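Local atomic coordinates of catalase (Bacillus pumilus, PDB entry 4QOM), a protein that catalyses the breakdown of hydrogen peroxide into water and oxygen at a haem iron, as expected of a haem catalase. Residues A[95-100]-A[110-115]; A[131-136]-A[193-198]. All blocks are in the same frame, centred on the assembly; numbering follows the deposited sequence.

Contact 1 (A[95-100]-A[110-115]). With PYG (benzene-1,2,3-triol), chain H; PYG (benzene-1,2,3-triol), chain G; HEM (protoporphyrin IX containing Fe), chain E.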
ATOM      1  N   PHE A  95      17.510 -16.482 -11.434  1.00 18.42           N
ATOM      2  CA  PHE A  95      18.393 -17.186 -10.502  1.00 18.75           C
ATOM      3  C   PHE A  95      18.605 -16.330  -9.277  1.00 17.62           C
ATOM      4  O   PHE A  95      18.482 -15.084  -9.344  1.00 17.77           O
ATOM      5  CB  PHE A  95      19.755 -17.476 -11.153  1.00 20.48           C
ATOM      6  CG  PHE A  95      19.689 -18.293 -12.412  1.00 21.13           C
ATOM      7  CD1 PHE A  95      19.429 -19.665 -12.377  1.00 20.29           C
ATOM      8  CD2 PHE A  95      19.959 -17.724 -13.626  1.00 20.50           C
ATOM      9  CE1 PHE A  95      19.402 -20.387 -13.548  1.00 21.80           C
ATOM     10  CE2 PHE A  95      19.954 -18.447 -14.782  1.00 21.49           C
ATOM     11  CZ  PHE A  95      19.693 -19.784 -14.747  1.00 20.92           C
ATOM     12  N   SER A  96      18.929 -16.944  -8.118  1.00 16.81           N
ATOM     13  CA  SER A  96      18.953 -16.184  -6.884  1.00 16.42           C
ATOM     14  C   SER A  96      19.776 -16.889  -5.789  1.00 17.17           C
ATOM     15  O   SER A  96      19.974 -18.118  -5.827  1.00 17.64           O
ATOM     16  CB  SER A  96      17.501 -15.909  -6.456  1.00 16.54           C
ATOM     17  OG  SER A  96      16.790 -17.114  -6.303  1.00 16.89           O
ATOM     18  N   THR A  97      20.227 -16.134  -4.799  1.00 17.28           N
ATOM     19  CA  THR A  97      20.536 -16.708  -3.506  1.00 17.22           C
ATOM     20  C   THR A  97      19.241 -16.824  -2.681  1.00 17.07           C
ATOM     21  O   THR A  97      18.121 -16.687  -3.233  1.00 17.17           O
ATOM     22  CB  THR A  97      21.638 -15.932  -2.813  1.00 18.40           C
ATOM     23  OG1 THR A  97      21.206 -14.607  -2.521  1.00 16.63           O
ATOM     24  CG2 THR A  97      22.921 -15.901  -3.716  1.00 18.39           C
ATOM     25  N   VAL A  98      19.347 -17.058  -1.380  1.00 17.18           N
ATOM     26  CA  VAL A  98      18.148 -17.246  -0.558  1.00 16.85           C
ATOM     27  C   VAL A  98      17.975 -16.239   0.565  1.00 16.70           C
ATOM     28  O   VAL A  98      16.937 -15.619   0.665  1.00 16.69           O
ATOM     29  CB  VAL A  98      18.076 -18.659   0.023  1.00 17.60           C
ATOM     30  CG1 VAL A  98      16.832 -18.797   0.892  1.00 17.43           C
ATOM     31  CG2 VAL A  98      18.083 -19.656  -1.118  1.00 18.32           C
ATOM     32  N   ILE A  99      18.928 -16.233   1.519  1.00 16.20           N
ATOM     33  CA  ILE A  99      18.690 -15.686   2.835  1.00 16.87           C
ATOM     34  C   ILE A  99      18.889 -14.167   2.909  1.00 17.01           C
ATOM     35  O   ILE A  99      18.080 -13.452   3.496  1.00 17.54           O
ATOM     36  CB  ILE A  99      19.482 -16.395   3.887  1.00 16.72           C
ATOM     37  CG1 ILE A  99      18.872 -17.854   4.068  1.00 17.11           C
ATOM     38  CG2 ILE A  99      19.423 -15.668   5.193  1.00 17.73           C
ATOM     39  CD1 ILE A  99      17.429 -17.952   4.613  1.00 16.87           C
ATOM     40  N   HIS A 100      19.993 -13.681   2.393  1.00 17.86           N
ATOM     41  CA  HIS A 100      20.312 -12.260   2.619  1.00 17.41           C
ATOM     42  C   HIS A 100      19.576 -11.339   1.701  1.00 16.89           C
ATOM     43  O   HIS A 100      19.018 -11.759   0.684  1.00 16.59           O
ATOM     44  CB  HIS A 100      21.835 -12.017   2.646  1.00 16.76           C
ATOM     45  CG  HIS A 100      22.500 -12.653   3.804  1.00 17.59           C
ATOM     46  ND1 HIS A 100      22.705 -12.024   5.024  1.00 19.95           N
ATOM     47  CD2 HIS A 100      22.846 -13.939   3.981  1.00 16.80           C
ATOM     48  CE1 HIS A 100      23.268 -12.874   5.861  1.00 17.59           C
ATOM     49  NE2 HIS A 100      23.371 -14.046   5.248  1.00 19.57           N
ATOM     50  N   ASP A 110      24.483 -21.003   0.455  1.00 22.20           N
ATOM     51  CA  ASP A 110      23.000 -20.924   0.282  1.00 21.29           C
ATOM     52  C   ASP A 110      22.637 -21.897  -0.844  1.00 20.95           C
ATOM     53  O   ASP A 110      23.374 -22.035  -1.801  1.00 22.11           O
ATOM     54  CB  ASP A 110      22.565 -19.478  -0.123  1.00 22.33           C
ATOM     55  CG  ASP A 110      21.682 -18.768   0.917  1.00 23.00           C
ATOM     56  OD1 ASP A 110      21.249 -19.367   1.960  1.00 22.13           O
ATOM     57  OD2 ASP A 110      21.446 -17.523   0.701  1.00 22.32           O
ATOM     58  N   PRO A 111      21.442 -22.490  -0.757  1.00 21.27           N
ATOM     59  CA  PRO A 111      20.843 -22.956  -2.028  1.00 20.68           C
ATOM     60  C   PRO A 111      20.769 -21.795  -3.010  1.00 19.11           C
ATOM     61  O   PRO A 111      20.744 -20.646  -2.584  1.00 19.50           O
ATOM     62  CB  PRO A 111      19.451 -23.444  -1.616  1.00 22.30           C
ATOM     63  CG  PRO A 111      19.565 -23.574  -0.140  1.00 21.89           C
ATOM     64  CD  PRO A 111      20.438 -22.489   0.296  1.00 21.73           C
ATOM     65  N   ARG A 112      20.671 -22.130  -4.288  1.00 20.05           N
ATOM     66  CA  ARG A 112      20.389 -21.146  -5.312  1.00 21.30           C
ATOM     67  C   ARG A 112      19.034 -21.433  -5.927  1.00 19.32           C
ATOM     68  O   ARG A 112      18.739 -22.562  -6.292  1.00 21.04           O
ATOM     69  CB  ARG A 112      21.490 -21.161  -6.373  1.00 21.72           C
ATOM     70  CG  ARG A 112      22.580 -20.141  -6.194  1.00 21.90           C
ATOM     71  CD  ARG A 112      23.290 -20.227  -4.855  1.00 21.15           C
ATOM     72  NE  ARG A 112      24.366 -19.259  -4.785  1.00 20.09           N
ATOM     73  CZ  ARG A 112      25.138 -19.113  -3.723  1.00 20.34           C
ATOM     74  NH1 ARG A 112      24.931 -19.848  -2.643  1.00 20.56           N
ATOM     75  NH2 ARG A 112      26.081 -18.168  -3.711  1.00 22.21           N
ATOM     76  N   GLY A 113      18.262 -20.365  -6.092  1.00 18.79           N
ATOM     77  CA  GLY A 113      17.036 -20.457  -6.835  1.00 18.48           C
ATOM     78  C   GLY A 113      17.220 -20.566  -8.318  1.00 17.63           C
ATOM     79  O   GLY A 113      18.192 -19.995  -8.883  1.00 17.71           O
ATOM     80  N   PHE A 114      16.277 -21.247  -8.943  1.00 18.45           N
ATOM     81  CA  PHE A 114      16.330 -21.632 -10.357  1.00 18.70           C
ATOM     82  C   PHE A 114      14.885 -21.678 -10.830  1.00 19.66           C
ATOM     83  O   PHE A 114      14.259 -22.747 -10.857  1.00 18.51           O
ATOM     84  CB  PHE A 114      17.017 -23.028 -10.488  1.00 19.82           C
ATOM     85  CG  PHE A 114      17.513 -23.354 -11.857  1.00 21.35           C
ATOM     86  CD1 PHE A 114      16.705 -23.220 -12.994  1.00 23.25           C
ATOM     87  CD2 PHE A 114      18.796 -23.864 -12.030  1.00 21.69           C
ATOM     88  CE1 PHE A 114      17.167 -23.591 -14.264  1.00 23.99           C
ATOM     89  CE2 PHE A 114      19.253 -24.165 -13.289  1.00 22.23           C
ATOM     90  CZ  PHE A 114      18.489 -24.027 -14.391  1.00 23.26           C
ATOM     91  N   ALA A 115      14.324 -20.495 -11.106  1.00 18.24           N
ATOM     92  CA  ALA A 115      12.916 -20.321 -11.363  1.00 18.06           C
ATOM     93  C   ALA A 115      12.695 -20.106 -12.845  1.00 17.25           C
ATOM     94  O   ALA A 115      13.254 -19.191 -13.424  1.00 19.32           O
ATOM     95  CB  ALA A 115      12.398 -19.133 -10.565  1.00 17.73           C
TER
HETATM   96  C1  PYG H 504      13.666 -20.892   0.482  1.00 35.17           C
HETATM   97  C2  PYG H 504      14.681 -21.726  -0.153  1.00 31.10           C
HETATM   98  C3  PYG H 504      15.745 -22.277   0.689  1.00 31.87           C
HETATM   99  C4  PYG H 504      15.808 -22.016   2.064  1.00 34.78           C
HETATM  100  C5  PYG H 504      14.834 -21.207   2.661  1.00 34.68           C
HETATM  101  C6  PYG H 504      13.819 -20.672   1.874  1.00 35.28           C
HETATM  102  O1  PYG H 504      12.615 -20.396  -0.279  1.00 36.48           O
HETATM  103  O2  PYG H 504      14.609 -21.957  -1.452  1.00 27.81           O
HETATM  104  O3  PYG H 504      16.661 -22.999   0.085  1.00 35.45           O
HETATM  105  C1  PYG G 503      21.700 -21.321   4.419  1.00 44.34           C
HETATM  106  C2  PYG G 503      22.682 -20.298   4.799  1.00 41.67           C
HETATM  107  C3  PYG G 503      23.818 -20.714   5.687  1.00 41.49           C
HETATM  108  C4  PYG G 503      23.893 -22.034   6.109  1.00 40.42           C
HETATM  109  C5  PYG G 503      22.930 -22.945   5.738  1.00 44.45           C
HETATM  110  C6  PYG G 503      21.858 -22.603   4.913  1.00 45.74           C
HETATM  111  O1  PYG G 503      20.607 -21.091   3.634  1.00 48.09           O
HETATM  112  O2  PYG G 503      22.515 -19.015   4.372  1.00 42.64           O
HETATM  113  O3  PYG G 503      24.837 -19.866   6.118  1.00 44.48           O
HETATM  114  CHA HEM E 501      10.886 -17.327  -3.451  0.50 15.30           C
HETATM  115  CHB HEM E 501       7.935 -19.230  -0.163  0.50 15.92           C
HETATM  116  CHC HEM E 501      10.321 -23.556  -0.520  0.50 16.39           C
HETATM  117  CHD HEM E 501      12.357 -21.852  -4.590  0.50 16.49           C
HETATM  118  C1A HEM E 501       9.919 -17.469  -2.495  0.50 15.18           C
HETATM  119  C2A HEM E 501       9.119 -16.405  -1.987  0.50 14.73           C
HETATM  120  C3A HEM E 501       8.270 -16.954  -1.088  0.50 15.01           C
HETATM  121  C4A HEM E 501       8.579 -18.323  -0.996  0.50 15.60           C
HETATM  122  CMA HEM E 501       7.205 -16.269  -0.299  0.50 14.49           C
HETATM  123  CAA HEM E 501       9.122 -14.991  -2.468  0.50 13.82           C
HETATM  124  CBA HEM E 501       8.271 -14.938  -3.752  0.50 13.83           C
HETATM  125  CGA HEM E 501       8.164 -13.566  -4.391  0.50 13.85           C
HETATM  126  O1A HEM E 501       7.795 -13.467  -5.622  0.50 14.68           O
HETATM  127  O2A HEM E 501       8.374 -12.550  -3.676  0.50 13.49           O
HETATM  128  C1B HEM E 501       8.385 -20.558   0.015  0.50 16.56           C
HETATM  129  C2B HEM E 501       7.798 -21.426   0.990  0.50 16.78           C
HETATM  130  C3B HEM E 501       8.484 -22.590   0.925  0.50 16.72           C
HETATM  131  C4B HEM E 501       9.453 -22.488  -0.165  0.50 16.36           C
HETATM  132  CMB HEM E 501       6.694 -21.067   1.946  0.50 16.44           C
HETATM  133  CAB HEM E 501       8.271 -23.805   1.714  0.50 17.13           C
HETATM  134  CBB HEM E 501       7.262 -23.724   2.550  0.50 18.74           C
HETATM  135  C1C HEM E 501      11.076 -23.473  -1.689  0.50 16.72           C
HETATM  136  C2C HEM E 501      11.464 -24.584  -2.456  0.50 16.69           C
HETATM  137  C3C HEM E 501      12.076 -24.104  -3.582  0.50 16.72           C
HETATM  138  C4C HEM E 501      11.955 -22.686  -3.600  0.50 16.56           C
HETATM  139  CMC HEM E 501      11.366 -26.022  -2.053  0.50 17.42           C
HETATM  140  CAC HEM E 501      12.556 -24.881  -4.681  0.50 17.00           C
HETATM  141  CBC HEM E 501      12.131 -26.139  -4.806  0.50 18.72           C
HETATM  142  C1D HEM E 501      12.117 -20.465  -4.537  0.50 16.41           C
HETATM  143  C2D HEM E 501      12.702 -19.582  -5.540  0.50 15.84           C
HETATM  144  C3D HEM E 501      12.317 -18.323  -5.225  0.50 14.87           C
HETATM  145  C4D HEM E 501      11.490 -18.457  -4.021  0.50 15.56           C
HETATM  146  CMD HEM E 501      13.551 -20.044  -6.697  0.50 15.83           C
HETATM  147  CAD HEM E 501      12.653 -17.067  -5.986  0.50 14.22           C
HETATM  148  CBD HEM E 501      11.765 -16.922  -7.246  0.50 13.64           C
HETATM  149  CGD HEM E 501      12.171 -15.679  -8.000  0.50 13.60           C
HETATM  150  O1D HEM E 501      13.188 -15.790  -8.726  0.50 13.54           O
HETATM  151  O2D HEM E 501      11.523 -14.594  -7.818  0.50 13.60           O
HETATM  152  NA  HEM E 501       9.585 -18.642  -1.900  0.50 15.62           N
HETATM  153  NB  HEM E 501       9.290 -21.258  -0.657  0.50 16.43           N
HETATM  154  NC  HEM E 501      11.275 -22.356  -2.474  0.50 16.64           N
HETATM  155  ND  HEM E 501      11.423 -19.750  -3.649  0.50 16.39           N
HETATM  156 FE   HEM E 501      10.400 -20.471  -2.228  0.50 18.87          FE
HETATM  157  O   HOH W   1      22.152 -14.971   1.007  1.00 20.45           O
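Phe95 and Ser96 pair with Phe114 and Gly113 on adjoining antiparallel strands of the catalase barrel, 88-96 and 113-120, beside the haem. Ser96 and Gly113 form the hydrogen-bonded pair: Gly113 N to Ser96 O measures 2.8 Å, and Ser96 N to Gly113 O is longer at 3.2 Å. Phe95 and Phe114 form the non-hydrogen-bonded pair. Their rings meet T-shaped, planes at 83°, with Phe95 CE1 directed at the centre of the Phe114 face. Ser96 OG lies over the bare Gly113 CA at 3.4 Å, but its hydrogen-bond partner is ND1 of His57.

Beyond the strands, Asp110 fastens the loop. Its OD2 accepts Val98 N at 3.0 Å from above the carboxylate plane and, from the same face, Ile99 N at 2.9 Å on the syn side, the latter nearly straight at 172°. Water 1 links OD2 to His100 N as well. OD1 faces hydroxyls O1 and O2 of the outer pyrogallol (benzene-1,2,3-triol, chain G); the O1 approach is too short to be relied on. Val98 CG1, anti to the backbone N (chi1 179°), lies 3.6 Å from C4 of the inner pyrogallol (chain H), whose O1 is 3.0 Å from the iron. Such a valine against the ligand on the distal side of the haem, with an aspartate farther out, is consistent with the main substrate channel of haem catalases.

Contact 2 (A[131-136]-A[193-198]). With PYG (benzene-1,2,3-triol), chain H; HEM (protoporphyrin IX containing Fe), chain E.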
ATOM      1  N   ASN A 131      18.884 -25.167  -7.137  1.00 21.87           N
ATOM      2  CA  ASN A 131      19.953 -26.079  -7.600  1.00 22.26           C
ATOM      3  C   ASN A 131      19.941 -27.413  -6.913  1.00 22.77           C
ATOM      4  O   ASN A 131      19.989 -28.494  -7.571  1.00 22.29           O
ATOM      5  CB  ASN A 131      21.344 -25.377  -7.523  1.00 21.36           C
ATOM      6  CG  ASN A 131      21.805 -25.054  -6.104  1.00 21.23           C
ATOM      7  OD1 ASN A 131      21.025 -24.756  -5.203  1.00 19.89           O
ATOM      8  ND2 ASN A 131      23.074 -25.130  -5.913  1.00 22.01           N
ATOM      9  N   LEU A 132      19.887 -27.381  -5.581  1.00 23.50           N
ATOM     10  CA  LEU A 132      19.919 -28.628  -4.786  1.00 24.38           C
ATOM     11  C   LEU A 132      18.557 -29.285  -4.869  1.00 23.16           C
ATOM     12  O   LEU A 132      17.507 -28.650  -4.954  1.00 22.86           O
ATOM     13  CB  LEU A 132      20.262 -28.346  -3.319  1.00 24.21           C
ATOM     14  CG  LEU A 132      21.531 -27.500  -3.107  1.00 25.06           C
ATOM     15  CD1 LEU A 132      21.762 -27.345  -1.611  1.00 25.67           C
ATOM     16  CD2 LEU A 132      22.724 -28.134  -3.770  1.00 27.64           C
ATOM     17  N   PRO A 133      18.528 -30.639  -4.891  1.00 22.32           N
ATOM     18  CA  PRO A 133      17.305 -31.384  -5.252  1.00 23.83           C
ATOM     19  C   PRO A 133      16.394 -31.808  -4.110  1.00 23.29           C
ATOM     20  O   PRO A 133      15.340 -32.422  -4.376  1.00 23.13           O
ATOM     21  CB  PRO A 133      17.893 -32.653  -5.941  1.00 22.58           C
ATOM     22  CG  PRO A 133      19.129 -32.872  -5.153  1.00 21.94           C
ATOM     23  CD  PRO A 133      19.725 -31.476  -4.990  1.00 23.01           C
ATOM     24  N   ILE A 134      16.734 -31.375  -2.883  1.00 22.68           N
ATOM     25  CA  ILE A 134      15.909 -31.661  -1.707  1.00 23.31           C
ATOM     26  C   ILE A 134      15.752 -30.395  -0.879  1.00 22.27           C
ATOM     27  O   ILE A 134      16.290 -29.367  -1.220  1.00 23.40           O
ATOM     28  CB  ILE A 134      16.518 -32.769  -0.856  1.00 25.31           C
ATOM     29  CG1 ILE A 134      17.981 -32.438  -0.517  1.00 25.63           C
ATOM     30  CG2 ILE A 134      16.454 -34.088  -1.591  1.00 26.83           C
ATOM     31  CD1 ILE A 134      18.582 -33.332   0.498  1.00 29.57           C
ATOM     32  N   PHE A 135      15.030 -30.495   0.225  1.00 21.06           N
ATOM     33  CA  PHE A 135      14.864 -29.352   1.105  1.00 20.56           C
ATOM     34  C   PHE A 135      15.087 -29.759   2.575  1.00 20.79           C
ATOM     35  O   PHE A 135      15.171 -30.949   2.905  1.00 19.62           O
ATOM     36  CB  PHE A 135      13.457 -28.753   0.886  1.00 19.46           C
ATOM     37  CG  PHE A 135      13.397 -27.274   1.118  1.00 19.14           C
ATOM     38  CD1 PHE A 135      14.084 -26.471   0.300  1.00 20.25           C
ATOM     39  CD2 PHE A 135      12.631 -26.742   2.123  1.00 18.58           C
ATOM     40  CE1 PHE A 135      14.019 -25.085   0.463  1.00 20.82           C
ATOM     41  CE2 PHE A 135      12.569 -25.359   2.320  1.00 20.19           C
ATOM     42  CZ  PHE A 135      13.279 -24.542   1.506  1.00 21.01           C
ATOM     43  N   PHE A 136      15.153 -28.787   3.438  1.00 21.33           N
ATOM     44  CA  PHE A 136      15.457 -28.905   4.871  1.00 21.99           C
ATOM     45  C   PHE A 136      14.262 -29.428   5.658  1.00 20.94           C
ATOM     46  O   PHE A 136      14.434 -29.979   6.712  1.00 22.01           O
ATOM     47  CB  PHE A 136      15.670 -27.531   5.460  1.00 22.57           C
ATOM     48  CG  PHE A 136      16.763 -26.723   4.810  1.00 23.62           C
ATOM     49  CD1 PHE A 136      16.456 -25.805   3.790  1.00 24.15           C
ATOM     50  CD2 PHE A 136      18.054 -26.784   5.295  1.00 25.68           C
ATOM     51  CE1 PHE A 136      17.442 -25.037   3.208  1.00 23.83           C
ATOM     52  CE2 PHE A 136      19.055 -25.986   4.736  1.00 27.07           C
ATOM     53  CZ  PHE A 136      18.739 -25.114   3.702  1.00 24.75           C
ATOM     54  N   GLU A 193      27.111 -22.466 -14.159  1.00 24.83           N
ATOM     55  CA  GLU A 193      27.789 -23.738 -13.909  1.00 25.95           C
ATOM     56  C   GLU A 193      27.163 -24.381 -12.672  1.00 24.56           C
ATOM     57  O   GLU A 193      27.806 -24.629 -11.654  1.00 23.17           O
ATOM     58  CB  GLU A 193      29.288 -23.489 -13.722  1.00 25.80           C
ATOM     59  CG  GLU A 193      29.962 -22.989 -14.975  1.00 28.12           C
ATOM     60  CD  GLU A 193      31.421 -22.626 -14.768  1.00 27.98           C
ATOM     61  OE1 GLU A 193      31.769 -21.464 -14.663  1.00 31.78           O
ATOM     62  OE2 GLU A 193      32.261 -23.528 -14.724  1.00 29.77           O
ATOM     63  N   MET A 194      25.875 -24.628 -12.786  1.00 25.51           N
ATOM     64  CA  MET A 194      25.015 -24.942 -11.665  1.00 24.77           C
ATOM     65  C   MET A 194      23.925 -25.882 -12.057  1.00 23.39           C
ATOM     66  O   MET A 194      23.344 -25.758 -13.142  1.00 22.98           O
ATOM     67  CB  MET A 194      24.429 -23.605 -11.158  1.00 24.63           C
ATOM     68  CG  MET A 194      23.721 -23.702  -9.842  1.00 26.43           C
ATOM     69  SD  MET A 194      23.016 -22.092  -9.370  1.00 24.55           S
ATOM     70  CE  MET A 194      21.657 -21.865 -10.495  1.00 25.58           C
ATOM     71  N   ARG A 195      23.625 -26.846 -11.171  1.00 23.19           N
ATOM     72  CA  ARG A 195      22.527 -27.767 -11.269  1.00 24.33           C
ATOM     73  C   ARG A 195      21.186 -27.048 -11.115  1.00 23.96           C
ATOM     74  O   ARG A 195      21.140 -25.965 -10.550  1.00 22.90           O
ATOM     75  CB  ARG A 195      22.656 -28.722 -10.076  1.00 26.02           C
ATOM     76  CG  ARG A 195      21.893 -30.000 -10.078  1.00 27.49           C
ATOM     77  CD  ARG A 195      22.031 -30.758  -8.762  1.00 27.87           C
ATOM     78  NE  ARG A 195      23.397 -31.011  -8.343  1.00 30.84           N
ATOM     79  CZ  ARG A 195      24.028 -32.185  -8.406  1.00 33.89           C
ATOM     80  NH1 ARG A 195      23.414 -33.269  -8.881  1.00 34.67           N
ATOM     81  NH2 ARG A 195      25.289 -32.296  -7.962  1.00 31.56           N
ATOM     82  N   GLY A 196      20.127 -27.619 -11.657  1.00 23.46           N
ATOM     83  CA  GLY A 196      18.749 -27.186 -11.262  1.00 21.73           C
ATOM     84  C   GLY A 196      17.924 -28.376 -10.943  1.00 21.16           C
ATOM     85  O   GLY A 196      18.116 -29.498 -11.522  1.00 22.40           O
ATOM     86  N   SER A 197      16.934 -28.203 -10.096  1.00 21.66           N
ATOM     87  CA  SER A 197      16.041 -29.281  -9.638  1.00 21.29           C
ATOM     88  C   SER A 197      14.617 -28.758  -9.421  1.00 22.86           C
ATOM     89  O   SER A 197      14.482 -27.709  -8.836  1.00 22.18           O
ATOM     90  CB  SER A 197      16.550 -29.787  -8.301  1.00 20.96           C
ATOM     91  OG  SER A 197      17.886 -30.236  -8.418  1.00 23.04           O
ATOM     92  N   GLY A 198      13.599 -29.547  -9.746  1.00 22.57           N
ATOM     93  CA  GLY A 198      12.208 -29.203  -9.356  1.00 23.68           C
ATOM     94  C   GLY A 198      11.968 -29.410  -7.870  1.00 24.13           C
ATOM     95  O   GLY A 198      11.042 -28.808  -7.288  1.00 21.41           O
TER
HETATM   96  C1  PYG H 504      13.666 -20.892   0.482  1.00 35.17           C
HETATM   97  C2  PYG H 504      14.681 -21.726  -0.153  1.00 31.10           C
HETATM   98  C3  PYG H 504      15.745 -22.277   0.689  1.00 31.87           C
HETATM   99  C4  PYG H 504      15.808 -22.016   2.064  1.00 34.78           C
HETATM  100  C5  PYG H 504      14.834 -21.207   2.661  1.00 34.68           C
HETATM  101  C6  PYG H 504      13.819 -20.672   1.874  1.00 35.28           C
HETATM  102  O1  PYG H 504      12.615 -20.396  -0.279  1.00 36.48           O
HETATM  103  O2  PYG H 504      14.609 -21.957  -1.452  1.00 27.81           O
HETATM  104  O3  PYG H 504      16.661 -22.999   0.085  1.00 35.45           O
HETATM  105  CHA HEM E 501      10.886 -17.327  -3.451  0.50 15.30           C
HETATM  106  CHB HEM E 501       7.935 -19.230  -0.163  0.50 15.92           C
HETATM  107  CHC HEM E 501      10.321 -23.556  -0.520  0.50 16.39           C
HETATM  108  CHD HEM E 501      12.357 -21.852  -4.590  0.50 16.49           C
HETATM  109  C1A HEM E 501       9.919 -17.469  -2.495  0.50 15.18           C
HETATM  110  C2A HEM E 501       9.119 -16.405  -1.987  0.50 14.73           C
HETATM  111  C3A HEM E 501       8.270 -16.954  -1.088  0.50 15.01           C
HETATM  112  C4A HEM E 501       8.579 -18.323  -0.996  0.50 15.60           C
HETATM  113  CMA HEM E 501       7.205 -16.269  -0.299  0.50 14.49           C
HETATM  114  CAA HEM E 501       9.122 -14.991  -2.468  0.50 13.82           C
HETATM  115  CBA HEM E 501       8.271 -14.938  -3.752  0.50 13.83           C
HETATM  116  CGA HEM E 501       8.164 -13.566  -4.391  0.50 13.85           C
HETATM  117  O1A HEM E 501       7.795 -13.467  -5.622  0.50 14.68           O
HETATM  118  O2A HEM E 501       8.374 -12.550  -3.676  0.50 13.49           O
HETATM  119  C1B HEM E 501       8.385 -20.558   0.015  0.50 16.56           C
HETATM  120  C2B HEM E 501       7.798 -21.426   0.990  0.50 16.78           C
HETATM  121  C3B HEM E 501       8.484 -22.590   0.925  0.50 16.72           C
HETATM  122  C4B HEM E 501       9.453 -22.488  -0.165  0.50 16.36           C
HETATM  123  CMB HEM E 501       6.694 -21.067   1.946  0.50 16.44           C
HETATM  124  CAB HEM E 501       8.271 -23.805   1.714  0.50 17.13           C
HETATM  125  CBB HEM E 501       7.262 -23.724   2.550  0.50 18.74           C
HETATM  126  C1C HEM E 501      11.076 -23.473  -1.689  0.50 16.72           C
HETATM  127  C2C HEM E 501      11.464 -24.584  -2.456  0.50 16.69           C
HETATM  128  C3C HEM E 501      12.076 -24.104  -3.582  0.50 16.72           C
HETATM  129  C4C HEM E 501      11.955 -22.686  -3.600  0.50 16.56           C
HETATM  130  CMC HEM E 501      11.366 -26.022  -2.053  0.50 17.42           C
HETATM  131  CAC HEM E 501      12.556 -24.881  -4.681  0.50 17.00           C
HETATM  132  CBC HEM E 501      12.131 -26.139  -4.806  0.50 18.72           C
HETATM  133  C1D HEM E 501      12.117 -20.465  -4.537  0.50 16.41           C
HETATM  134  C2D HEM E 501      12.702 -19.582  -5.540  0.50 15.84           C
HETATM  135  C3D HEM E 501      12.317 -18.323  -5.225  0.50 14.87           C
HETATM  136  C4D HEM E 501      11.490 -18.457  -4.021  0.50 15.56           C
HETATM  137  CMD HEM E 501      13.551 -20.044  -6.697  0.50 15.83           C
HETATM  138  CAD HEM E 501      12.653 -17.067  -5.986  0.50 14.22           C
HETATM  139  CBD HEM E 501      11.765 -16.922  -7.246  0.50 13.64           C
HETATM  140  CGD HEM E 501      12.171 -15.679  -8.000  0.50 13.60           C
HETATM  141  O1D HEM E 501      13.188 -15.790  -8.726  0.50 13.54           O
HETATM  142  O2D HEM E 501      11.523 -14.594  -7.818  0.50 13.60           O
HETATM  143  NA  HEM E 501       9.585 -18.642  -1.900  0.50 15.62           N
HETATM  144  NB  HEM E 501       9.290 -21.258  -0.657  0.50 16.43           N
HETATM  145  NC  HEM E 501      11.275 -22.356  -2.474  0.50 16.64           N
HETATM  146  ND  HEM E 501      11.423 -19.750  -3.649  0.50 16.39           N
HETATM  147 FE   HEM E 501      10.400 -20.471  -2.228  0.50 18.87          FE
HETATM  148  O   HOH W   2      24.654 -26.667  -8.334  1.00 27.57           O
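Met194 meets Asn131 first: its CG lies 3.7 Å from Asn131 CB. At Arg195 the backbone does more. Its N and Asn131 ND2 share water 2, Asn131 OD1 accepting from Arg112 N, while its O, which has no hydrogen-bonding partner in the model, receives a CA-H...O contact from Asn131 CA at 3.2 Å. The Arg195 side chain runs past Asn131 O, with CD 3.3 Å away, and delivers NE to a salt bridge with Glu185. The closest CA pair is Gly196 with Asn131, 4.0 Å. Ser197 turns OG anti to its carbonyl carbon (chi1 -58°), which sets the hydroxyl to donate to Asn131 O at 2.9 Å from above the carbonyl plane; Pro133 CB packs on OG. Past Ser197, Gly198 O approaches the haem vinyl.

Farther along 131-136, Phe135 holds haem CMC over one face and Phe136 CD1 over the other, with CE1 at its edge 3.3 Å from C3 of the chain H pyrogallol. Cut back to an alanine, it would probably leave that haem methyl, the Phe136 ring and the pyrogallol without their shared partner. Around it, Phe135 rests on helix 143-150, Pro133 on Trp180 of helix 175-181, and Gly196 pairs with Trp218 in strand 211-220.

In the fold
Both contacts are buried, and their centres lie about 10 Å apart. Contact 1 joins two neighbouring strands over a short connection, whereas contact 2 ties the loop after strand 123-130 to residues 57 positions later, across an excursion that is partly helical and has no strand. They touch directly: Arg112 O and Asn131 N are 2.7 Å apart, a probable hydrogen bond, and Phe114 CD2 packs on Gly196 CA at 3.4 Å. Their chemistry differs accordingly. Contact 1 combines paired backbone bonds with a carboxylate gripping amides, and buries 474 Å²; contact 2 buries 273 Å² and relies on one hydroxyl bond and a shared water. Both reach the haem and the inner pyrogallol (chain H), while Asp110 of contact 1 also faces the outer one (chain G).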